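PDB 4F43: protelomerase from Agrobacterium tumefaciens, which generates and protects the hairpin ends of a linear chromosome, probably by acting on DNA as a telomere resolvase. Local coordinates for residues W176-N181 against E207-A212; A162-A167 against Y198-L203; A58-R63 against S70-Y75. The protein carries 1 engineered substitution. All coordinates share one frame; numbering follows the deposited sequence.

Interaction 1 (W176-N181 against E207-A212); sequences WSILFN and ETVLAA
No flat group takes part where I178 meets V209 and L210: the touching surfaces are methyl groups of branched aliphatic chains. A flat group that does touch I178 is the ring of F164, from outside the two segments. This is a helix packed on an antiparallel beta-sheet: I178 sits on strand 177-180, an inner strand of the four, and V209 and L210 lie on successive positions of helix 206-217, all inside the region assigned to the telomere resolvase catalytic domain. The CA atoms of I178 and L210 are 8.4 Å apart, the nearest CA pair of the two segments.

I178 divides its two arms between the helix residues. Its CB points at the helix, and chi1 of 64° tucks CG1 between the backbone N and the carbonyl carbon; the extended arm then carries CD1 to V209, where CG1 is 4.0 Å from CD1 of I178. The two side chains cross there at about a right angle. CB of L210 points neither at the strand nor away from it, but the end of the side chain comes nearer, running past I178 in the opposite direction. I178 is buried, and strand and helix meet here by apolar packing alone. From helix 140-151, T151 also packs on I178 and L147 on V209, while P166 touches L210. The shorter of the two approaches is 3.7 Å, between CG2 of I178 and CD1 of L210.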
loop_
_atom_site.group_PDB
_atom_site.type_symbol
_atom_site.label_atom_id
_atom_site.label_comp_id
_atom_site.label_asym_id
_atom_site.label_seq_id
_atom_site.Cartn_x
_atom_site.Cartn_y
_atom_site.Cartn_z
ATOM N N TRP A 176 7.512 -21.531 11.749
ATOM C CA TRP A 176 6.845 -20.245 11.935
ATOM C C TRP A 176 7.552 -19.075 11.252
ATOM O O TRP A 176 7.593 -17.971 11.793
ATOM C CB TRP A 176 6.666 -19.952 13.427
ATOM C CG TRP A 176 5.863 -20.997 14.145
ATOM C CD1 TRP A 176 6.336 -22.135 14.732
ATOM C CD2 TRP A 176 4.445 -21.001 14.345
ATOM N NE1 TRP A 176 5.299 -22.846 15.287
ATOM C CE2 TRP A 176 4.128 -22.172 15.062
ATOM C CE3 TRP A 176 3.413 -20.128 13.988
ATOM C CZ2 TRP A 176 2.823 -22.491 15.430
ATOM C CZ3 TRP A 176 2.118 -20.447 14.354
ATOM C CH2 TRP A 176 1.834 -21.618 15.067
ATOM N N SER A 177 8.095 -19.318 10.061
ATOM C CA SER A 177 8.698 -18.257 9.258
ATOM C C SER A 177 8.905 -18.695 7.811
ATOM O O SER A 177 9.189 -19.861 7.539
ATOM C CB SER A 177 10.032 -17.799 9.856
ATOM O OG SER A 177 11.073 -18.705 9.541
ATOM N N ILE A 178 8.756 -17.749 6.888
ATOM C CA ILE A 178 8.980 -18.002 5.467
ATOM C C ILE A 178 9.831 -16.892 4.855
ATOM O O ILE A 178 10.238 -15.960 5.547
ATOM C CB ILE A 178 7.650 -18.088 4.692
ATOM C CG1 ILE A 178 6.913 -16.748 4.742
ATOM C CG2 ILE A 178 6.773 -19.204 5.243
ATOM C CD1 ILE A 178 5.571 -16.766 4.040
ATOM N N LEU A 179 10.100 -16.996 3.557
ATOM C CA LEU A 179 10.834 -15.959 2.840
ATOM C C LEU A 179 9.883 -15.159 1.954
ATOM O O LEU A 179 8.808 -15.639 1.599
ATOM C CB LEU A 179 11.959 -16.573 2.004
ATOM C CG LEU A 179 12.972 -17.442 2.753
ATOM C CD1 LEU A 179 14.047 -17.949 1.804
ATOM C CD2 LEU A 179 13.592 -16.672 3.909
ATOM N N PHE A 180 10.277 -13.941 1.597
ATOM C CA PHE A 180 9.392 -13.046 0.859
ATOM C C PHE A 180 10.106 -12.191 -0.188
ATOM O O PHE A 180 11.245 -11.765 0.012
ATOM C CB PHE A 180 8.617 -12.155 1.835
ATOM C CG PHE A 180 7.908 -11.007 1.177
ATOM C CD1 PHE A 180 6.789 -11.226 0.389
ATOM C CD2 PHE A 180 8.358 -9.708 1.351
ATOM C CE1 PHE A 180 6.137 -10.168 -0.220
ATOM C CE2 PHE A 180 7.711 -8.647 0.747
ATOM C CZ PHE A 180 6.599 -8.876 -0.040
ATOM N N ASN A 181 9.416 -11.945 -1.298
ATOM C CA ASN A 181 9.917 -11.107 -2.381
ATOM C C ASN A 181 8.786 -10.810 -3.362
ATOM O O ASN A 181 8.060 -11.717 -3.762
ATOM C CB ASN A 181 11.063 -11.812 -3.109
ATOM C CG ASN A 181 11.975 -10.846 -3.841
ATOM O OD1 ASN A 181 12.278 -9.761 -3.345
ATOM N ND2 ASN A 181 12.421 -11.239 -5.028
ATOM N N GLU A 207 3.966 -24.655 6.000
ATOM C CA GLU A 207 3.483 -25.557 4.960
ATOM C C GLU A 207 2.095 -25.153 4.470
ATOM O O GLU A 207 1.796 -25.227 3.277
ATOM C CB GLU A 207 3.462 -27.003 5.464
ATOM C CG GLU A 207 4.816 -27.536 5.915
ATOM C CD GLU A 207 5.144 -27.178 7.352
ATOM O OE1 GLU A 207 4.203 -26.933 8.137
ATOM O OE2 GLU A 207 6.344 -27.139 7.695
ATOM N N THR A 208 1.252 -24.719 5.403
ATOM C CA THR A 208 -0.107 -24.304 5.082
ATOM C C THR A 208 -0.111 -23.041 4.222
ATOM O O THR A 208 -0.809 -22.969 3.208
ATOM C CB THR A 208 -0.933 -24.057 6.359
ATOM O OG1 THR A 208 -0.796 -25.177 7.245
ATOM C CG2 THR A 208 -2.402 -23.860 6.015
ATOM N N VAL A 209 0.676 -22.049 4.635
ATOM C CA VAL A 209 0.800 -20.800 3.889
ATOM C C VAL A 209 1.358 -21.051 2.493
ATOM O O VAL A 209 0.835 -20.537 1.504
ATOM C CB VAL A 209 1.704 -19.789 4.622
ATOM C CG1 VAL A 209 1.981 -18.583 3.737
ATOM C CG2 VAL A 209 1.064 -19.358 5.928
ATOM N N LEU A 210 2.417 -21.852 2.424
ATOM C CA LEU A 210 3.050 -22.196 1.154
ATOM C C LEU A 210 2.079 -22.911 0.224
ATOM O O LEU A 210 2.044 -22.643 -0.978
ATOM C CB LEU A 210 4.288 -23.065 1.390
ATOM C CG LEU A 210 5.635 -22.341 1.466
ATOM C CD1 LEU A 210 5.556 -21.121 2.368
ATOM C CD2 LEU A 210 6.727 -23.289 1.942
ATOM N N ALA A 211 1.287 -23.818 0.787
ATOM C CA ALA A 211 0.286 -24.539 0.012
ATOM C C ALA A 211 -0.782 -23.590 -0.530
ATOM O O ALA A 211 -1.108 -23.619 -1.719
ATOM C CB ALA A 211 -0.353 -25.629 0.856
ATOM N N ALA A 212 -1.316 -22.747 0.351
ATOM C CA ALA A 212 -2.362 -21.799 -0.027
ATOM C C ALA A 212 -1.885 -20.826 -1.100
ATOM O O ALA A 212 -2.641 -20.457 -1.997
ATOM C CB ALA A 212 -2.851 -21.040 1.192
#

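Interaction 2 (A162-A167 against Y198-L203); sequences AEFSPA and YEIPVL
A167 and E199 meet through one methyl and one carboxylate oxygen: CB of A167 lies 3.3 Å from OE1 of E199. This is van der Waals packing of a polar atom against an apolar one, and the carboxyl carbon CD of E199 stands farther back, 4.2 Å from CB of A167. The glutamate gets there by turning CG away from its backbone N (chi1 -168°) and keeping the chain straight to CD, so a long side chain reaches the methyl although its CB does not point at A167. A167 points its CB at the other segment.

Strands 165-169 and 198-201 are not neighbours in the four-stranded antiparallel sheet; strand 177-180 runs between them and bonds to both, S165 pairing with L179 and I200 with I178. The CA atoms of A167 and E199 are nevertheless only 7.1 Å apart, consistent with a strongly curled sheet here that brings the two flanking strands together.

I200 makes the second touch, a looser one. Its CD1 comes obliquely to the ring of F164, 4.4 Å from CE1 of F164. T151 also packs on that ring, and Y213 meets it edge-to-face.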
loop_
_atom_site.group_PDB
_atom_site.type_symbol
_atom_site.label_atom_id
_atom_site.label_comp_id
_atom_site.label_asym_id
_atom_site.label_seq_id
_atom_site.Cartn_x
_atom_site.Cartn_y
_atom_site.Cartn_z
ATOM N N ALA A 162 4.012 -11.393 -4.926
ATOM C CA ALA A 162 4.657 -12.061 -3.801
ATOM C C ALA A 162 5.343 -13.353 -4.237
ATOM O O ALA A 162 4.856 -14.057 -5.122
ATOM C CB ALA A 162 3.652 -12.342 -2.693
ATOM N N GLU A 163 6.477 -13.655 -3.613
ATOM C CA GLU A 163 7.196 -14.900 -3.877
ATOM C C GLU A 163 7.608 -15.556 -2.567
ATOM O O GLU A 163 8.734 -15.381 -2.104
ATOM C CB GLU A 163 8.438 -14.648 -4.733
ATOM C CG GLU A 163 8.166 -13.964 -6.061
ATOM C CD GLU A 163 9.430 -13.419 -6.699
ATOM O OE1 GLU A 163 9.323 -12.666 -7.689
ATOM O OE2 GLU A 163 10.530 -13.744 -6.207
ATOM N N PHE A 164 6.691 -16.312 -1.973
ATOM C CA PHE A 164 6.967 -16.977 -0.706
ATOM C C PHE A 164 7.718 -18.287 -0.914
ATOM O O PHE A 164 7.346 -19.102 -1.758
ATOM C CB PHE A 164 5.671 -17.222 0.069
ATOM C CG PHE A 164 4.849 -15.983 0.280
ATOM C CD1 PHE A 164 5.324 -14.944 1.063
ATOM C CD2 PHE A 164 3.600 -15.858 -0.301
ATOM C CE1 PHE A 164 4.570 -13.803 1.261
ATOM C CE2 PHE A 164 2.842 -14.720 -0.108
ATOM C CZ PHE A 164 3.327 -13.690 0.674
ATOM N N SER A 165 8.777 -18.483 -0.136
ATOM C CA SER A 165 9.627 -19.661 -0.266
ATOM C C SER A 165 10.053 -20.172 1.112
ATOM O O SER A 165 10.114 -19.397 2.067
ATOM C CB SER A 165 10.848 -19.335 -1.134
ATOM O OG SER A 165 11.493 -18.157 -0.690
ATOM N N PRO A 166 10.335 -21.482 1.222
ATOM C CA PRO A 166 10.670 -22.099 2.512
ATOM C C PRO A 166 11.920 -21.513 3.165
ATOM O O PRO A 166 12.942 -21.327 2.503
ATOM C CB PRO A 166 10.907 -23.571 2.148
ATOM C CG PRO A 166 11.190 -23.567 0.683
ATOM C CD PRO A 166 10.338 -22.472 0.132
ATOM N N ALA A 167 11.821 -21.228 4.460
ATOM C CA ALA A 167 12.939 -20.690 5.226
ATOM C C ALA A 167 13.566 -21.775 6.092
ATOM O O ALA A 167 12.875 -22.418 6.882
ATOM C CB ALA A 167 12.477 -19.525 6.086
ATOM N N TYR A 198 14.004 -11.493 2.033
ATOM C CA TYR A 198 14.269 -11.512 3.469
ATOM C C TYR A 198 13.267 -12.374 4.233
ATOM O O TYR A 198 12.180 -12.675 3.736
ATOM C CB TYR A 198 14.314 -10.088 4.036
ATOM C CG TYR A 198 13.003 -9.334 3.975
ATOM C CD1 TYR A 198 12.257 -9.113 5.124
ATOM C CD2 TYR A 198 12.515 -8.836 2.772
ATOM C CE1 TYR A 198 11.063 -8.421 5.079
ATOM C CE2 TYR A 198 11.319 -8.146 2.716
ATOM C CZ TYR A 198 10.597 -7.941 3.875
ATOM O OH TYR A 198 9.407 -7.254 3.826
ATOM N N GLU A 199 13.646 -12.768 5.445
ATOM C CA GLU A 199 12.853 -13.697 6.242
ATOM C C GLU A 199 11.795 -12.984 7.079
ATOM O O GLU A 199 12.082 -11.995 7.753
ATOM C CB GLU A 199 13.772 -14.529 7.142
ATOM C CG GLU A 199 13.100 -15.716 7.809
ATOM C CD GLU A 199 14.080 -16.582 8.578
ATOM O OE1 GLU A 199 14.352 -17.717 8.132
ATOM O OE2 GLU A 199 14.582 -16.127 9.627
ATOM N N ILE A 200 10.568 -13.496 7.027
ATOM C CA ILE A 200 9.455 -12.928 7.780
ATOM C C ILE A 200 8.739 -14.005 8.593
ATOM O O ILE A 200 8.700 -15.166 8.191
ATOM C CB ILE A 200 8.431 -12.246 6.848
ATOM C CG1 ILE A 200 7.925 -13.233 5.793
ATOM C CG2 ILE A 200 9.043 -11.025 6.189
ATOM C CD1 ILE A 200 6.818 -12.680 4.923
ATOM N N PRO A 201 8.176 -13.624 9.748
ATOM C CA PRO A 201 7.414 -14.575 10.562
ATOM C C PRO A 201 6.019 -14.810 9.994
ATOM O O PRO A 201 5.497 -13.970 9.262
ATOM C CB PRO A 201 7.312 -13.865 11.913
ATOM C CG PRO A 201 7.356 -12.418 11.569
ATOM C CD PRO A 201 8.308 -12.313 10.410
ATOM N N VAL A 202 5.428 -15.951 10.333
ATOM C CA VAL A 202 4.057 -16.259 9.944
ATOM C C VAL A 202 3.248 -16.710 11.155
ATOM O O VAL A 202 3.804 -17.196 12.139
ATOM C CB VAL A 202 4.001 -17.341 8.850
ATOM C CG1 VAL A 202 4.443 -16.765 7.516
ATOM C CG2 VAL A 202 4.861 -18.530 9.231
ATOM N N LEU A 203 1.931 -16.546 11.078
ATOM C CA LEU A 203 1.061 -16.795 12.223
ATOM C C LEU A 203 0.402 -18.173 12.176
ATOM O O LEU A 203 -0.469 -18.486 12.986
ATOM C CB LEU A 203 0.012 -15.686 12.344
ATOM C CG LEU A 203 0.617 -14.281 12.432
ATOM C CD1 LEU A 203 -0.461 -13.229 12.617
ATOM C CD2 LEU A 203 1.641 -14.211 13.555
#

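Interaction 3 (A58-R63 against S70-Y75); sequences AIMNGR and SYITKY. With nucleotides of chain B.
M60 carries the apolar part of this contact, meeting Y71, I72 and Y75 along one side of helix 65-82. Its sulfur takes the Met-aromatic position at the edge of Y71: SD lies 5.2 Å from the centroid of the Y71 ring, 89° off the ring normal and thus in the ring plane, and 3.8 Å from CB of Y71. Beyond the sulfur the straight chain brings CE against both I72 and Y75, with CE of M60 3.8 Å from CE2 of Y75 and 4.2 Å from CG1 of I72. The hydroxyl of Y75 is held by E56.

In the backbone, M60 is the first residue beyond helix 46-59 and centres an inverse gamma turn, closed by N61 N to I59 O.

Other polar contacts go to the DNA. T73 OG1 donates a hydrogen bond of 2.6 Å to OP2 of DT20 of chain B. The phosphate of DC9 of chain B stands near two residues without a hydrogen bond: OP1 lies over a face of the R63 guanidinium, 3.6 Å from NH1 of R63, while OP2 is at the edge of the Y71 ring.

S70 bonds to an adenine N6, and OG1 of T73 is 3.5 Å from the methyl C7 of DT20 of chain B. Adenine N6 and thymine C7 lie on the major-groove side, consistent with helix 65-82 acting as a DNA-recognition helix.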
loop_
_atom_site.group_PDB
_atom_site.type_symbol
_atom_site.label_atom_id
_atom_site.label_comp_id
_atom_site.label_asym_id
_atom_site.label_seq_id
_atom_site.Cartn_x
_atom_site.Cartn_y
_atom_site.Cartn_z
ATOM N N ALA A 58 -5.232 26.566 -10.655
ATOM C CA ALA A 58 -6.440 27.332 -10.376
ATOM C C ALA A 58 -7.696 26.486 -10.567
ATOM O O ALA A 58 -8.722 26.743 -9.939
ATOM C CB ALA A 58 -6.498 28.577 -11.250
ATOM N N ILE A 59 -7.609 25.482 -11.437
ATOM C CA ILE A 59 -8.725 24.560 -11.648
ATOM C C ILE A 59 -9.117 23.835 -10.360
ATOM O O ILE A 59 -10.146 24.141 -9.757
ATOM C CB ILE A 59 -8.408 23.515 -12.736
ATOM C CG1 ILE A 59 -8.068 24.206 -14.056
ATOM C CG2 ILE A 59 -9.586 22.569 -12.927
ATOM C CD1 ILE A 59 -9.187 25.063 -14.600
ATOM N N MET A 60 -8.293 22.877 -9.943
ATOM C CA MET A 60 -8.558 22.093 -8.739
ATOM C C MET A 60 -8.387 22.928 -7.472
ATOM O O MET A 60 -7.468 22.701 -6.685
ATOM C CB MET A 60 -7.642 20.867 -8.699
ATOM C CG MET A 60 -6.204 21.154 -9.107
ATOM S SD MET A 60 -5.152 19.691 -9.073
ATOM C CE MET A 60 -3.589 20.390 -9.593
ATOM N N ASN A 61 -9.288 23.883 -7.271
ATOM C CA ASN A 61 -9.157 24.839 -6.177
ATOM C C ASN A 61 -9.967 24.478 -4.934
ATOM O O ASN A 61 -9.440 24.472 -3.822
ATOM C CB ASN A 61 -9.530 26.245 -6.653
ATOM C CG ASN A 61 -9.279 27.302 -5.598
ATOM O OD1 ASN A 61 -10.175 27.658 -4.834
ATOM N ND2 ASN A 61 -8.052 27.808 -5.549
ATOM N N GLY A 62 -11.248 24.182 -5.126
ATOM C CA GLY A 62 -12.133 23.879 -4.016
ATOM C C GLY A 62 -12.145 22.409 -3.646
ATOM O O GLY A 62 -13.206 21.819 -3.444
ATOM N N ARG A 63 -10.959 21.819 -3.548
ATOM C CA ARG A 63 -10.839 20.395 -3.257
ATOM C C ARG A 63 -10.016 20.122 -2.003
ATOM O O ARG A 63 -9.622 21.044 -1.289
ATOM C CB ARG A 63 -10.239 19.657 -4.457
ATOM C CG ARG A 63 -11.108 19.725 -5.697
ATOM C CD ARG A 63 -12.514 19.240 -5.382
ATOM N NE ARG A 63 -13.439 19.454 -6.489
ATOM C CZ ARG A 63 -14.755 19.302 -6.396
ATOM N NH1 ARG A 63 -15.528 19.516 -7.452
ATOM N NH2 ARG A 63 -15.301 18.938 -5.243
ATOM N N SER A 70 -2.013 14.456 -4.651
ATOM C CA SER A 70 -2.052 13.256 -5.483
ATOM C C SER A 70 -2.136 13.611 -6.969
ATOM O O SER A 70 -1.422 13.041 -7.803
ATOM C CB SER A 70 -3.239 12.377 -5.086
ATOM O OG SER A 70 -3.183 12.037 -3.710
ATOM N N TYR A 71 -3.006 14.563 -7.291
ATOM C CA TYR A 71 -3.164 15.027 -8.666
ATOM C C TYR A 71 -1.881 15.652 -9.191
ATOM O O TYR A 71 -1.532 15.478 -10.356
ATOM C CB TYR A 71 -4.317 16.026 -8.777
ATOM C CG TYR A 71 -5.682 15.385 -8.731
ATOM C CD1 TYR A 71 -5.825 14.010 -8.582
ATOM C CD2 TYR A 71 -6.832 16.153 -8.849
ATOM C CE1 TYR A 71 -7.071 13.423 -8.543
ATOM C CE2 TYR A 71 -8.083 15.572 -8.813
ATOM C CZ TYR A 71 -8.196 14.207 -8.659
ATOM O OH TYR A 71 -9.439 13.623 -8.621
ATOM N N ILE A 72 -1.185 16.381 -8.325
ATOM C CA ILE A 72 0.103 16.960 -8.684
ATOM C C ILE A 72 1.094 15.847 -9.008
ATOM O O ILE A 72 1.866 15.949 -9.965
ATOM C CB ILE A 72 0.652 17.876 -7.572
ATOM C CG1 ILE A 72 -0.140 19.183 -7.527
ATOM C CG2 ILE A 72 2.128 18.174 -7.796
ATOM C CD1 ILE A 72 0.332 20.148 -6.464
ATOM N N THR A 73 1.053 14.773 -8.221
ATOM C CA THR A 73 1.860 13.592 -8.518
ATOM C C THR A 73 1.520 13.044 -9.903
ATOM O O THR A 73 2.415 12.694 -10.678
ATOM C CB THR A 73 1.674 12.492 -7.456
ATOM O OG1 THR A 73 2.153 12.960 -6.189
ATOM C CG2 THR A 73 2.435 11.233 -7.844
ATOM N N LYS A 74 0.225 12.990 -10.216
ATOM C CA LYS A 74 -0.227 12.543 -11.534
ATOM C C LYS A 74 0.360 13.393 -12.663
ATOM O O LYS A 74 0.948 12.863 -13.612
ATOM C CB LYS A 74 -1.755 12.553 -11.623
ATOM C CG LYS A 74 -2.450 11.593 -10.674
ATOM C CD LYS A 74 -3.955 11.624 -10.883
ATOM C CE LYS A 74 -4.676 10.714 -9.905
ATOM N NZ LYS A 74 -4.301 9.284 -10.084
ATOM N N TYR A 75 0.192 14.709 -12.553
ATOM C CA TYR A 75 0.730 15.646 -13.535
ATOM C C TYR A 75 2.229 15.458 -13.721
ATOM O O TYR A 75 2.710 15.335 -14.846
ATOM C CB TYR A 75 0.452 17.093 -13.118
ATOM C CG TYR A 75 -0.955 17.574 -13.396
ATOM C CD1 TYR A 75 -1.357 17.906 -14.684
ATOM C CD2 TYR A 75 -1.874 17.719 -12.365
ATOM C CE1 TYR A 75 -2.639 18.354 -14.938
ATOM C CE2 TYR A 75 -3.157 18.166 -12.609
ATOM C CZ TYR A 75 -3.534 18.481 -13.898
ATOM O OH TYR A 75 -4.812 18.927 -14.143
ATOM P P DT B 20 5.875 13.708 -6.835
ATOM O OP1 DT B 20 6.395 13.765 -8.219
ATOM O OP2 DT B 20 4.491 14.146 -6.546
ATOM O "O5'" DT B 20 6.054 12.208 -6.309
ATOM C "C5'" DT B 20 7.293 11.530 -6.490
ATOM C "C4'" DT B 20 7.178 10.073 -6.079
ATOM O "O4'" DT B 20 6.858 9.994 -4.667
ATOM C "C3'" DT B 20 6.097 9.277 -6.806
ATOM O "O3'" DT B 20 6.558 7.959 -7.087
ATOM C "C2'" DT B 20 4.942 9.263 -5.808
ATOM C "C1'" DT B 20 5.685 9.231 -4.481
ATOM N N1 DT B 20 4.904 9.842 -3.381
ATOM C C2 DT B 20 4.676 9.119 -2.234
ATOM O O2 DT B 20 5.089 7.986 -2.065
ATOM N N3 DT B 20 3.942 9.780 -1.285
ATOM C C4 DT B 20 3.422 11.058 -1.361
ATOM O O4 DT B 20 2.773 11.556 -0.444
ATOM C C5 DT B 20 3.700 11.753 -2.594
ATOM C C7 DT B 20 3.198 13.146 -2.811
ATOM C C6 DT B 20 4.416 11.122 -3.532
ATOM P P DC B 9 -13.248 15.600 -9.076
ATOM O OP1 DC B 9 -14.383 16.548 -9.048
ATOM O OP2 DC B 9 -11.941 16.022 -9.627
ATOM O "O5'" DC B 9 -12.994 15.059 -7.593
ATOM C "C5'" DC B 9 -14.094 14.622 -6.805
ATOM C "C4'" DC B 9 -13.624 13.845 -5.588
ATOM O "O4'" DC B 9 -13.049 12.579 -5.992
ATOM C "C3'" DC B 9 -12.547 14.527 -4.742
ATOM O "O3'" DC B 9 -13.113 14.960 -3.508
ATOM C "C2'" DC B 9 -11.481 13.450 -4.528
ATOM C "C1'" DC B 9 -12.221 12.179 -4.924
ATOM N N1 DC B 9 -11.344 11.050 -5.348
ATOM C C2 DC B 9 -11.434 9.842 -4.651
ATOM O O2 DC B 9 -12.239 9.761 -3.716
ATOM N N3 DC B 9 -10.644 8.806 -5.021
ATOM C C4 DC B 9 -9.795 8.947 -6.040
ATOM N N4 DC B 9 -9.037 7.893 -6.366
ATOM C C5 DC B 9 -9.687 10.174 -6.763
ATOM C C6 DC B 9 -10.473 11.192 -6.389
ATOM P P DA B 10 -12.237 15.821 -2.472
ATOM O OP1 DA B 10 -13.169 16.594 -1.620
ATOM O OP2 DA B 10 -11.182 16.520 -3.236
ATOM O "O5'" DA B 10 -11.525 14.709 -1.571
ATOM C "C5'" DA B 10 -12.322 13.746 -0.899
ATOM C "C4'" DA B 10 -11.456 12.662 -0.287
ATOM O "O4'" DA B 10 -10.860 11.857 -1.329
ATOM C "C3'" DA B 10 -10.280 13.170 0.541
ATOM O "O3'" DA B 10 -10.593 13.055 1.922
ATOM C "C2'" DA B 10 -9.107 12.267 0.154
ATOM C "C1'" DA B 10 -9.750 11.217 -0.745
ATOM N N9 DA B 10 -8.875 10.715 -1.801
ATOM C C8 DA B 10 -8.527 11.334 -2.970
ATOM N N7 DA B 10 -7.719 10.622 -3.724
ATOM C C5 DA B 10 -7.525 9.456 -2.999
ATOM C C6 DA B 10 -6.772 8.288 -3.241
ATOM N N6 DA B 10 -6.031 8.078 -4.335
ATOM N N1 DA B 10 -6.807 7.322 -2.301
ATOM C C2 DA B 10 -7.540 7.506 -1.199
ATOM N N3 DA B 10 -8.284 8.555 -0.862
ATOM C C4 DA B 10 -8.232 9.500 -1.812
#

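From the N terminus, interaction 3 comes first and closes a short stretch of chain, mostly the start of helix 65-82, joining the end of helix 46-59 to that helix before the other two begin. Interactions 1 and 2 follow in the catalytic domain region and cross along the chain: 162-167 opens, 176-181 follows, 198-203 closes interaction 2, and 207-212 then closes interaction 1. The two are centred about 5 Å apart and share one sheet: interaction 2 joins its strands 165-169 and 198-201 across strand 177-180, and interaction 1 fastens that middle strand to helix 206-217. Interaction 3 lies about 42 Å from interaction 1 and 40 Å from interaction 2, centre to centre, on the opposite side of the chain's centre.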